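Local atomic coordinates of anti-sigma-factor antagonist (STAS) domain protein (Moorella thermoacetica, PDB entry 3ZXN), a protein that probably acts, as an RsbS-type STAS-domain protein, as a scaffold component of the bacterial stressosome, a modular signalling complex adapted to control secondary messenger signalling. Residues D11-V15 against L111-K115; A17-T21 against S51-V55. The protein carries 1 engineered substitution. One frame throughout, in Å; residues are numbered along the deposited sequence.

Interaction 1 of 2, residues D11-V15 against L111-K115; sequences DDYWV and LDKLK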
loop_
_atom_site.group_PDB
_atom_site.type_symbol
_atom_site.label_atom_id
_atom_site.label_comp_id
_atom_site.label_asym_id
_atom_site.label_seq_id
_atom_site.Cartn_x
_atom_site.Cartn_y
_atom_site.Cartn_z
ATOM N N ASP A 11 7.825 -13.931 4.182
ATOM C CA ASP A 11 8.732 -13.690 5.298
ATOM C C ASP A 11 8.077 -12.750 6.322
ATOM O O ASP A 11 8.724 -11.842 6.833
ATOM C CB ASP A 11 10.051 -13.066 4.808
ATOM C CG ASP A 11 10.775 -13.941 3.787
ATOM O OD1 ASP A 11 10.536 -15.169 3.778
ATOM O OD2 ASP A 11 11.578 -13.394 2.995
ATOM N N ASP A 12 6.793 -12.974 6.593
ATOM C CA ASP A 12 6.022 -12.180 7.570
ATOM C C ASP A 12 5.662 -10.763 7.129
ATOM O O ASP A 12 5.130 -9.987 7.930
ATOM C CB ASP A 12 6.722 -12.109 8.930
ATOM C CG ASP A 12 6.715 -13.435 9.658
ATOM O OD1 ASP A 12 5.717 -14.180 9.534
ATOM O OD2 ASP A 12 7.714 -13.727 10.350
ATOM N N TYR A 13 5.957 -10.423 5.877
ATOM C CA TYR A 13 5.527 -9.146 5.303
ATOM C C TYR A 13 4.304 -9.345 4.415
ATOM O O TYR A 13 4.260 -10.270 3.600
ATOM C CB TYR A 13 6.659 -8.498 4.495
ATOM C CG TYR A 13 7.793 -7.999 5.354
ATOM C CD1 TYR A 13 7.757 -6.727 5.900
ATOM C CD2 TYR A 13 8.895 -8.805 5.632
ATOM C CE1 TYR A 13 8.785 -6.259 6.694
ATOM C CE2 TYR A 13 9.936 -8.346 6.433
ATOM C CZ TYR A 13 9.870 -7.069 6.960
ATOM O OH TYR A 13 10.883 -6.584 7.757
ATOM N N TRP A 14 3.301 -8.484 4.593
ATOM C CA TRP A 14 2.146 -8.476 3.721
ATOM C C TRP A 14 2.574 -7.841 2.420
ATOM O O TRP A 14 3.256 -6.818 2.432
ATOM C CB TRP A 14 1.019 -7.608 4.341
ATOM C CG TRP A 14 0.571 -8.086 5.703
ATOM C CD1 TRP A 14 0.860 -7.516 6.921
ATOM C CD2 TRP A 14 -0.235 -9.231 5.979
ATOM N NE1 TRP A 14 0.269 -8.238 7.937
ATOM C CE2 TRP A 14 -0.412 -9.293 7.385
ATOM C CE3 TRP A 14 -0.842 -10.201 5.176
ATOM C CZ2 TRP A 14 -1.163 -10.291 7.999
ATOM C CZ3 TRP A 14 -1.585 -11.199 5.793
ATOM C CH2 TRP A 14 -1.739 -11.233 7.191
ATOM N N VAL A 15 2.172 -8.452 1.304
ATOM C CA VAL A 15 2.478 -7.948 -0.028
ATOM C C VAL A 15 1.217 -7.931 -0.892
ATOM O O VAL A 15 0.504 -8.941 -1.001
ATOM C CB VAL A 15 3.551 -8.826 -0.759
ATOM C CG1 VAL A 15 3.673 -8.386 -2.194
ATOM C CG2 VAL A 15 4.898 -8.766 -0.043
ATOM N N LEU A 111 10.185 -4.290 -0.214
ATOM C CA LEU A 111 10.590 -5.272 0.785
ATOM C C LEU A 111 11.947 -4.952 1.423
ATOM O O LEU A 111 12.087 -5.006 2.644
ATOM C CB LEU A 111 10.602 -6.676 0.187
ATOM C CG LEU A 111 9.217 -7.259 -0.057
ATOM C CD1 LEU A 111 9.314 -8.490 -0.983
ATOM C CD2 LEU A 111 8.541 -7.589 1.285
ATOM N N ASP A 112 12.941 -4.598 0.609
ATOM C CA ASP A 112 14.265 -4.285 1.158
ATOM C C ASP A 112 14.217 -3.067 2.096
ATOM O O ASP A 112 14.866 -3.042 3.144
ATOM C CB ASP A 112 15.300 -4.081 0.041
ATOM C CG ASP A 112 15.659 -5.394 -0.668
ATOM O OD1 ASP A 112 15.501 -6.471 -0.060
ATOM O OD2 ASP A 112 16.074 -5.355 -1.837
ATOM N N LYS A 113 13.436 -2.061 1.726
ATOM C CA LYS A 113 13.358 -0.857 2.545
ATOM C C LYS A 113 12.834 -1.186 3.941
ATOM O O LYS A 113 13.367 -0.723 4.943
ATOM C CB LYS A 113 12.472 0.196 1.867
ATOM C CG LYS A 113 12.403 1.536 2.600
ATOM C CD LYS A 113 11.564 2.540 1.805
ATOM C CE LYS A 113 11.629 3.954 2.386
ATOM N NZ LYS A 113 12.967 4.594 2.201
ATOM N N LEU A 114 11.793 -2.002 4.001
ATOM C CA LEU A 114 11.196 -2.358 5.276
ATOM C C LEU A 114 12.172 -3.153 6.138
ATOM O O LEU A 114 12.275 -2.922 7.335
ATOM C CB LEU A 114 9.890 -3.125 5.062
ATOM C CG LEU A 114 8.763 -2.195 4.604
ATOM C CD1 LEU A 114 7.369 -2.781 4.852
ATOM C CD2 LEU A 114 8.897 -0.868 5.330
ATOM N N LYS A 115 12.907 -4.074 5.524
ATOM C CA LYS A 115 13.851 -4.880 6.284
ATOM C C LYS A 115 15.027 -4.040 6.761
ATOM O O LYS A 115 15.556 -4.265 7.849
ATOM C CB LYS A 115 14.358 -6.048 5.452
ATOM C CG LYS A 115 13.305 -7.066 5.076
ATOM C CD LYS A 115 13.855 -7.967 3.984
ATOM C CE LYS A 115 12.790 -8.846 3.369
ATOM N NZ LYS A 115 13.421 -9.872 2.461
#

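Interaction 2 of 2, residues A17-T21 against S51-V55; sequences AIEET and SALEV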
loop_
_atom_site.group_PDB
_atom_site.type_symbol
_atom_site.label_atom_id
_atom_site.label_comp_id
_atom_site.label_asym_id
_atom_site.label_seq_id
_atom_site.Cartn_x
_atom_site.Cartn_y
_atom_site.Cartn_z
ATOM N N ALA A 17 -0.434 -6.262 -4.705
ATOM C CA ALA A 17 -0.341 -5.463 -5.922
ATOM C C ALA A 17 -1.737 -5.153 -6.424
ATOM O O ALA A 17 -2.535 -6.053 -6.670
ATOM C CB ALA A 17 0.480 -6.176 -7.005
ATOM N N ILE A 18 -2.023 -3.870 -6.575
ATOM C CA ILE A 18 -3.344 -3.435 -7.018
ATOM C C ILE A 18 -3.372 -3.306 -8.535
ATOM O O ILE A 18 -2.593 -2.550 -9.115
ATOM C CB ILE A 18 -3.734 -2.107 -6.366
ATOM C CG1 ILE A 18 -3.868 -2.278 -4.850
ATOM C CG2 ILE A 18 -5.053 -1.595 -6.941
ATOM C CD1 ILE A 18 -4.046 -0.971 -4.104
ATOM N N GLU A 19 -4.262 -4.059 -9.176
ATOM C CA GLU A 19 -4.384 -4.035 -10.631
ATOM C C GLU A 19 -5.607 -3.213 -11.062
ATOM O O GLU A 19 -6.403 -2.787 -10.224
ATOM C CB GLU A 19 -4.452 -5.465 -11.181
ATOM C CG GLU A 19 -3.276 -6.369 -10.758
ATOM C CD GLU A 19 -1.994 -6.137 -11.574
ATOM O OE1 GLU A 19 -2.107 -5.816 -12.779
ATOM O OE2 GLU A 19 -0.877 -6.279 -11.008
ATOM N N GLU A 20 -5.748 -2.968 -12.362
ATOM C CA GLU A 20 -6.908 -2.235 -12.872
ATOM C C GLU A 20 -8.195 -2.992 -12.544
ATOM O O GLU A 20 -8.272 -4.205 -12.743
ATOM C CB GLU A 20 -6.788 -2.031 -14.385
ATOM C CG GLU A 20 -5.623 -1.149 -14.829
ATOM C CD GLU A 20 -5.864 0.327 -14.551
ATOM O OE1 GLU A 20 -6.745 0.633 -13.714
ATOM O OE2 GLU A 20 -5.179 1.178 -15.172
ATOM N N THR A 21 -9.200 -2.291 -12.025
ATOM C CA THR A 21 -10.470 -2.941 -11.686
ATOM C C THR A 21 -11.650 -2.387 -12.485
ATOM O O THR A 21 -11.903 -1.177 -12.500
ATOM C CB THR A 21 -10.792 -2.883 -10.175
ATOM O OG1 THR A 21 -10.792 -1.521 -9.719
ATOM C CG2 THR A 21 -9.772 -3.692 -9.386
ATOM N N SER A 51 1.705 0.035 -9.528
ATOM C CA SER A 51 2.257 0.290 -10.865
ATOM C C SER A 51 1.269 -0.005 -11.996
ATOM O O SER A 51 1.342 0.594 -13.074
ATOM C CB SER A 51 3.560 -0.490 -11.082
ATOM O OG SER A 51 3.345 -1.880 -10.993
ATOM N N ALA A 52 0.345 -0.926 -11.745
ATOM C CA ALA A 52 -0.650 -1.319 -12.747
ATOM C C ALA A 52 -1.662 -0.217 -13.120
ATOM O O ALA A 52 -2.228 -0.239 -14.222
ATOM C CB ALA A 52 -1.374 -2.578 -12.297
ATOM N N LEU A 53 -1.883 0.736 -12.212
ATOM C CA LEU A 53 -2.884 1.793 -12.415
ATOM C C LEU A 53 -2.415 2.914 -13.345
ATOM O O LEU A 53 -1.493 3.661 -13.023
ATOM C CB LEU A 53 -3.321 2.392 -11.068
ATOM C CG LEU A 53 -3.763 1.375 -10.005
ATOM C CD1 LEU A 53 -4.209 2.087 -8.751
ATOM C CD2 LEU A 53 -4.869 0.474 -10.521
ATOM N N GLU A 54 -3.070 3.039 -14.494
ATOM C CA GLU A 54 -2.717 4.066 -15.469
ATOM C C GLU A 54 -2.965 5.450 -14.877
ATOM O O GLU A 54 -2.130 6.343 -14.984
ATOM C CB GLU A 54 -3.531 3.875 -16.750
ATOM C CG GLU A 54 -3.063 4.720 -17.913
ATOM C CD GLU A 54 -1.576 4.570 -18.178
ATOM O OE1 GLU A 54 -1.041 3.452 -17.992
ATOM O OE2 GLU A 54 -0.944 5.577 -18.563
ATOM N N VAL A 55 -4.126 5.608 -14.252
ATOM C CA VAL A 55 -4.465 6.815 -13.518
ATOM C C VAL A 55 -4.929 6.406 -12.126
ATOM O O VAL A 55 -5.446 5.304 -11.936
ATOM C CB VAL A 55 -5.585 7.631 -14.225
ATOM C CG1 VAL A 55 -6.878 6.831 -14.304
ATOM C CG2 VAL A 55 -5.822 8.943 -13.511
HETATM O O HOH W 1 0.269 -2.967 -9.535
HETATM O O HOH W 2 -6.521 3.476 -14.406
#

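Interaction 1 of 2, residues D11-V15 against L111-K115
Tyr13 and Val15 meet Leu111, Leu114 and Lys115 in an apolar contact between a sheet strand and the C-terminal helix, fringed at one end by charges. The axes of strand 13-15 and helix 111-115 run nearly antiparallel, at 157°, and approach to 10.7 Å, a separation bridged by side chains. Tyr13 supplies most of the bridge. Its CG lies opposite the carbonyl carbon and next to the backbone N (chi1 -70°), which sends the ring out to the helix, where three residues meet it obliquely. Leu111 touches its root, with CD2 3.8 Å from Tyr13 CB; Leu114 meets it farther out, its CB 3.7 Å from Tyr13 CE1; Lys115 lies at the phenol end, its CG 3.6 Å from Tyr13 OH. The same methyl of Leu111 also reaches Val15, two residues on along the strand, with Leu111 CD2 4.1 Å from Val15 CG2.

Beyond CG the Lys115 chain is extended, and it runs from the phenol back towards the turn before the strand. Lys115 NZ stops 4.0 Å from Asp11 OD2: opposite charges that probably attract, but too far apart for a salt bridge. Burial falls off in the same direction, from Tyr13 and Val15 to exposed Asp11.

Trp14 points from the strand to the other side and packs on helix 25-38, while Leu111 also reaches Val47 in strand 45-49. Helices thus cover both faces of the sheet, the layered alpha/beta architecture of the STAS domain, in which helix 107-118 covers part of one face.

Interaction 2 of 2, residues A17-T21 against S51-V55
Leu53 wedges its CD2 methyl against the extended loop Ile18-Glu20, and this buried, mainly aliphatic inner part contrasts with an outer part made of carboxylates, backbone and water. On the inside, Leu53 CD2 lies 4.1 Å from Ile18 CG2, and the same methyl packs by van der Waals contact on backbone, 3.6 Å from Glu19 O. Both leucine and isoleucine are buried; Ile18 continues on to Phe30 of helix 25-38. The Ala52 methyl borders both parts, its CB 3.4 Å from Ile18 O and also against the carboxylate of exposed Glu19.

Towards solvent the chemistry turns polar. The Glu20 chain bends at its second torsion (chi2 -74°), which brings its carboxylate across to the backbone of the facing loop. Glu54 N donates to Glu20 OE2 over 2.9 Å in an almost straight bond (176° at the hydrogen), arriving from above the carboxylate, 41° out of its plane. One water extends the grip to the next amide: it lies 2.8 Å from Glu20 OE2 and accepts from Val55 N at 3.2 Å. A second water links Ile18 O to Ala52 N, which donates to it over 3.0 Å. Glu20 and Glu54 are exposed, and the carboxylate of Glu54 turns away to a salt bridge with Lys84.

Both loops follow parallel neighbouring strands, 13-17 and 45-49, and lead into helices 25-38 and 58-74. Strand-to-helix loops side by side at the C-terminal ends of parallel strands are what alpha/beta topology produces, and in STAS domains the second typically runs up to the helix start that carries the phosphorylation site.

How the interactions relate
Interactions 1 and 2 both involve strand 13-17 and the residues flanking it, but lie about 20 Å apart, centre to centre, near opposite ends of the strand. Interaction 1 uses one face of the sheet and ties it to the terminal helix 107-118, across 95 intervening residues; interaction 2 joins neighbouring loops separated by only 29. Each is partly buried, combining a hydrophobic portion with a charged border. In 11-15 with 111-115 aromatic and aliphatic contacts predominate, and the border is a loose charge pair. In 17-21 with 51-55, where the paired strands give way to loops, a direct backbone-to-carboxylate bond and bridging waters join the loops instead.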